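Local coordinates for protein putative tetR family transcriptional regulator (Streptomyces coelicolor A3, PDB 2Q24) that probably binds DNA as a dimeric transcriptional regulator of the TetR family, its small helix-turn-helix domain joined to an all-helical C-terminal domain, at residues L61-A64 with A65-E69; T94-F97 with I98-A101. All coordinates share one frame; numbering follows the deposited sequence.

Interaction 1 of 2, residues L61-A64 with A65-E69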
loop_
_atom_site.group_PDB
_atom_site.type_symbol
_atom_site.label_atom_id
_atom_site.label_comp_id
_atom_site.label_asym_id
_atom_site.label_seq_id
_atom_site.Cartn_x
_atom_site.Cartn_y
_atom_site.Cartn_z
ATOM N N LEU B 61 4.166 2.181 17.046
ATOM C CA LEU B 61 4.020 0.704 16.932
ATOM C C LEU B 61 2.682 0.313 16.340
ATOM O O LEU B 61 2.618 -0.487 15.408
ATOM C CB LEU B 61 4.262 -0.006 18.290
ATOM C CG LEU B 61 4.240 -1.535 18.225
ATOM C CD1 LEU B 61 5.315 -2.042 17.238
ATOM C CD2 LEU B 61 4.405 -2.179 19.631
ATOM N N ILE B 62 1.597 0.875 16.866
ATOM C CA ILE B 62 0.249 0.583 16.346
ATOM C C ILE B 62 0.148 0.955 14.873
ATOM O O ILE B 62 -0.293 0.146 14.061
ATOM C CB ILE B 62 -0.807 1.403 17.133
ATOM C CG1 ILE B 62 -0.880 0.877 18.576
ATOM C CG2 ILE B 62 -2.198 1.312 16.466
ATOM C CD1 ILE B 62 -1.464 1.901 19.562
ATOM N N GLU B 63 0.573 2.170 14.527
ATOM C CA GLU B 63 0.521 2.598 13.101
ATOM C C GLU B 63 1.309 1.680 12.180
ATOM O O GLU B 63 0.793 1.219 11.143
ATOM C CB GLU B 63 1.001 4.049 12.930
ATOM C CG GLU B 63 1.093 4.391 11.455
ATOM C CD GLU B 63 1.399 5.817 11.160
ATOM O OE1 GLU B 63 1.172 6.683 12.023
ATOM O OE2 GLU B 63 1.911 6.048 10.041
ATOM N N ALA B 64 2.571 1.420 12.527
ATOM C CA ALA B 64 3.415 0.487 11.738
ATOM C C ALA B 64 2.811 -0.924 11.590
ATOM O O ALA B 64 2.838 -1.524 10.502
ATOM C CB ALA B 64 4.808 0.392 12.355
ATOM N N ALA B 65 2.246 -1.442 12.683
ATOM C CA ALA B 65 1.580 -2.762 12.686
ATOM C C ALA B 65 0.403 -2.791 11.726
ATOM O O ALA B 65 0.295 -3.734 10.894
ATOM C CB ALA B 65 1.100 -3.138 14.062
ATOM N N TYR B 66 -0.456 -1.765 11.819
ATOM C CA TYR B 66 -1.584 -1.653 10.888
ATOM C C TYR B 66 -1.089 -1.566 9.424
ATOM O O TYR B 66 -1.613 -2.275 8.558
ATOM C CB TYR B 66 -2.507 -0.459 11.244
ATOM C CG TYR B 66 -3.682 -0.341 10.271
ATOM C CD1 TYR B 66 -4.828 -1.179 10.383
ATOM C CD2 TYR B 66 -3.651 0.602 9.244
ATOM C CE1 TYR B 66 -5.882 -1.050 9.476
ATOM C CE2 TYR B 66 -4.699 0.732 8.361
ATOM C CZ TYR B 66 -5.787 -0.106 8.473
ATOM O OH TYR B 66 -6.804 0.031 7.558
ATOM N N ARG B 67 -0.112 -0.706 9.149
ATOM C CA ARG B 67 0.367 -0.524 7.784
ATOM C C ARG B 67 0.993 -1.782 7.247
ATOM O O ARG B 67 0.870 -2.106 6.055
ATOM C CB ARG B 67 1.398 0.610 7.758
ATOM C CG ARG B 67 0.750 1.966 7.950
ATOM C CD ARG B 67 1.781 3.112 8.018
ATOM N NE ARG B 67 2.528 3.267 6.768
ATOM C CZ ARG B 67 3.377 4.245 6.519
ATOM N NH1 ARG B 67 3.613 5.163 7.465
ATOM N NH2 ARG B 67 4.003 4.301 5.344
ATOM N N ASN B 68 1.711 -2.505 8.121
ATOM C CA ASN B 68 2.288 -3.772 7.720
ATOM C C ASN B 68 1.217 -4.801 7.374
ATOM O O ASN B 68 1.373 -5.553 6.409
ATOM C CB ASN B 68 3.184 -4.311 8.863
ATOM C CG ASN B 68 3.836 -5.630 8.498
ATOM O OD1 ASN B 68 3.454 -6.661 9.019
ATOM N ND2 ASN B 68 4.837 -5.588 7.608
ATOM N N GLU B 69 0.121 -4.834 8.149
ATOM C CA GLU B 69 -0.976 -5.772 7.916
ATOM C C GLU B 69 -1.627 -5.513 6.526
ATOM O O GLU B 69 -1.890 -6.444 5.747
ATOM C CB GLU B 69 -2.033 -5.649 9.050
ATOM C CG GLU B 69 -3.312 -6.488 8.868
ATOM C CD GLU B 69 -3.168 -7.946 9.224
ATOM O OE1 GLU B 69 -2.055 -8.399 9.608
ATOM O OE2 GLU B 69 -4.195 -8.664 9.128
#
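Glu63 and Arg67 leave the helix by different first torsions: CG of Glu63 stands anti to its backbone N (chi1 173°) and the chain then runs out extended, whereas CG of Arg67 lies beside its own backbone N (chi1 -72°) and the chain bends only at chi3. The two side chains therefore run side by side, one turn apart, with Glu63 CG against Arg67 CD at 3.7 Å. At their ends a salt bridge forms, NH1 of Arg67 giving a hydrogen bond to OE2 of Glu63 at 3.2 Å. The carboxylate meets the edge of the guanidinium, close to its plane, and the two flat groups are nearly coplanar. This is an i to i+4 ion pair on helix 58-75, the long helix that leads from the DNA-binding part of a TetR-type regulator into its C-terminal domain. The backbone bond from Arg67 N to Glu63 O, 2.9 Å, spans the same two residues, and Asn68 N to Ala64 O follows one residue further on at 2.8 Å. Long flexible side chains suit Glu63 and Arg67 because the second subunit lies close by: Pro121 O of the second subunit accepts a hydrogen bond from Arg67 NH2. Asn68 ND2 bonds to Asp124 OD1 of the second subunit and also to Asp18 OD1 of its own chain. The flank carrying Leu61, Ile62 and Ala65 is buried against neighbouring helices. Ile62 packs against Leu111 and Val114 of helix 108-116, while the small Ala65 lets helix 17-31 come close at Ala24 and Val25; CB of Ala65 itself lies 3.3 Å from Leu61 O.

Interaction 2 of 2, residues T94-F97 with I98-A101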
loop_
_atom_site.group_PDB
_atom_site.type_symbol
_atom_site.label_atom_id
_atom_site.label_comp_id
_atom_site.label_asym_id
_atom_site.label_seq_id
_atom_site.Cartn_x
_atom_site.Cartn_y
_atom_site.Cartn_z
ATOM N N THR B 94 -9.929 -13.205 -0.280
ATOM C CA THR B 94 -11.040 -12.685 0.477
ATOM C C THR B 94 -11.052 -13.177 1.936
ATOM O O THR B 94 -11.451 -12.480 2.796
ATOM C CB THR B 94 -12.407 -12.944 -0.197
ATOM O OG1 THR B 94 -12.708 -14.317 -0.205
ATOM C CG2 THR B 94 -12.470 -12.350 -1.554
ATOM N N ARG B 95 -10.608 -14.399 2.177
ATOM C CA ARG B 95 -10.425 -14.867 3.562
ATOM C C ARG B 95 -9.355 -14.024 4.277
ATOM O O ARG B 95 -9.530 -13.641 5.441
ATOM C CB ARG B 95 -10.126 -16.391 3.610
ATOM C CG ARG B 95 -11.302 -17.258 3.232
ATOM C CD ARG B 95 -11.100 -18.820 3.480
ATOM N NE ARG B 95 -10.495 -19.047 4.777
ATOM C CZ ARG B 95 -11.162 -19.302 5.907
ATOM N NH1 ARG B 95 -12.490 -19.414 5.908
ATOM N NH2 ARG B 95 -10.476 -19.466 7.038
ATOM N N ARG B 96 -8.267 -13.705 3.577
ATOM C CA ARG B 96 -7.213 -12.838 4.155
ATOM C C ARG B 96 -7.750 -11.437 4.405
ATOM O O ARG B 96 -7.396 -10.792 5.399
ATOM C CB ARG B 96 -5.954 -12.780 3.245
ATOM C CG ARG B 96 -5.261 -14.159 3.060
ATOM C CD ARG B 96 -4.890 -14.779 4.404
ATOM N NE ARG B 96 -3.745 -14.127 4.977
ATOM C CZ ARG B 96 -3.561 -13.868 6.276
ATOM N NH1 ARG B 96 -4.477 -14.166 7.206
ATOM N NH2 ARG B 96 -2.424 -13.288 6.638
ATOM N N PHE B 97 -8.604 -10.961 3.512
ATOM C CA PHE B 97 -9.266 -9.678 3.758
ATOM C C PHE B 97 -10.079 -9.747 5.056
ATOM O O PHE B 97 -10.000 -8.811 5.883
ATOM C CB PHE B 97 -10.212 -9.287 2.611
ATOM C CG PHE B 97 -10.931 -7.978 2.878
ATOM C CD1 PHE B 97 -10.369 -6.778 2.473
ATOM C CD2 PHE B 97 -12.121 -7.963 3.594
ATOM C CE1 PHE B 97 -11.036 -5.573 2.749
ATOM C CE2 PHE B 97 -12.757 -6.772 3.902
ATOM C CZ PHE B 97 -12.240 -5.597 3.472
ATOM N N ILE B 98 -10.898 -10.806 5.231
ATOM C CA ILE B 98 -11.699 -10.888 6.469
ATOM C C ILE B 98 -10.787 -10.957 7.682
ATOM O O ILE B 98 -11.084 -10.338 8.704
ATOM C CB ILE B 98 -12.730 -12.061 6.450
ATOM C CG1 ILE B 98 -13.753 -11.754 5.384
ATOM C CG2 ILE B 98 -13.465 -12.231 7.834
ATOM C CD1 ILE B 98 -14.700 -10.599 5.730
ATOM N N ASP B 99 -9.659 -11.671 7.564
ATOM C CA ASP B 99 -8.638 -11.736 8.664
ATOM C C ASP B 99 -8.142 -10.313 9.037
ATOM O O ASP B 99 -8.061 -9.953 10.221
ATOM C CB ASP B 99 -7.428 -12.551 8.236
ATOM C CG ASP B 99 -7.712 -14.065 8.097
ATOM O OD1 ASP B 99 -8.675 -14.593 8.701
ATOM O OD2 ASP B 99 -6.890 -14.717 7.400
ATOM N N TYR B 100 -7.825 -9.524 8.015
ATOM C CA TYR B 100 -7.416 -8.113 8.143
ATOM C C TYR B 100 -8.522 -7.249 8.769
ATOM O O TYR B 100 -8.281 -6.477 9.698
ATOM C CB TYR B 100 -7.047 -7.577 6.756
ATOM C CG TYR B 100 -7.285 -6.097 6.624
ATOM C CD1 TYR B 100 -6.452 -5.176 7.244
ATOM C CD2 TYR B 100 -8.410 -5.616 5.915
ATOM C CE1 TYR B 100 -6.709 -3.800 7.152
ATOM C CE2 TYR B 100 -8.651 -4.236 5.803
ATOM C CZ TYR B 100 -7.813 -3.348 6.447
ATOM O OH TYR B 100 -8.048 -1.985 6.339
ATOM N N ALA B 101 -9.743 -7.378 8.251
ATOM C CA ALA B 101 -10.859 -6.533 8.729
ATOM C C ALA B 101 -11.279 -6.853 10.180
ATOM O O ALA B 101 -11.688 -5.963 10.953
ATOM C CB ALA B 101 -12.043 -6.676 7.740
#
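The ring of Phe97 receives the edge of the Tyr100 ring over one face, a T-shaped pair with centroids 5.6 Å apart and planes at 65°. Tyr100 CD2 stands above the Phe97 plane, displaced toward the rim, and Tyr100 CE2 comes within 4.1 Å of Phe97 CE1. CE2 of Phe97 meets the methyl of Ala101 at 3.9 Å, a place where a small residue leaves room for the ring. Phe97 can touch both residues because its CG is anti to the backbone N (chi1 178°), which leans the outward-pointing ring toward the following turn. On another flank Arg96 folds back at chi2 and chi3 toward Asp99, an i to i+3 pair; its NH1 is modelled at an unusually short 2.5 Å from Asp99 OD2, which makes an ion pair plausible but leaves its exact geometry doubtful. Charged residues suit this more exposed flank. All of this belongs to helix 86-106 in the C-terminal domain of the TetR fold, with the aromatic pair turned into the helical bundle. Its backbone is held by i to i+4 bonds such as Ala101 N to Phe97 O at 2.8 Å. Farther out, Phe156 packs edge-to-face with Phe97, Ile129 of helix 125-142 touches both aromatic side chains, and Tyr66 of helix 58-75 meets the Tyr100 hydroxyl. Replacing Phe97 with alanine would remove the ring, and the edge of Tyr100 is likely to lose the aromatic face it rests on, with a gap opened beside Ala101. Ile98, branched and apolar, packs on Ile162 of helix 152-165 and Leu179 of helix 172-185.

How the interactions relate
Interaction 1 is largely buried, yet its ion pair lies at the dimer interface; interaction 2 sits nearer the middle of the chain and is buried on its aromatic flank, while its charged pair is on the surface. Each lies on a single helix, 61-69 on helix 58-75 and 94-101 on helix 86-106, and the two helices pack together. Their centres are about 16 Å apart, but the hydroxyls of Tyr66 and Tyr100 probably share a hydrogen bond at 2.7 Å (OH to OH), joining the helices. Both bury apolar residues; they differ in where the charges go, toward the partner subunit in interaction 1 and to a flank that no other subunit of the assembly touches in interaction 2.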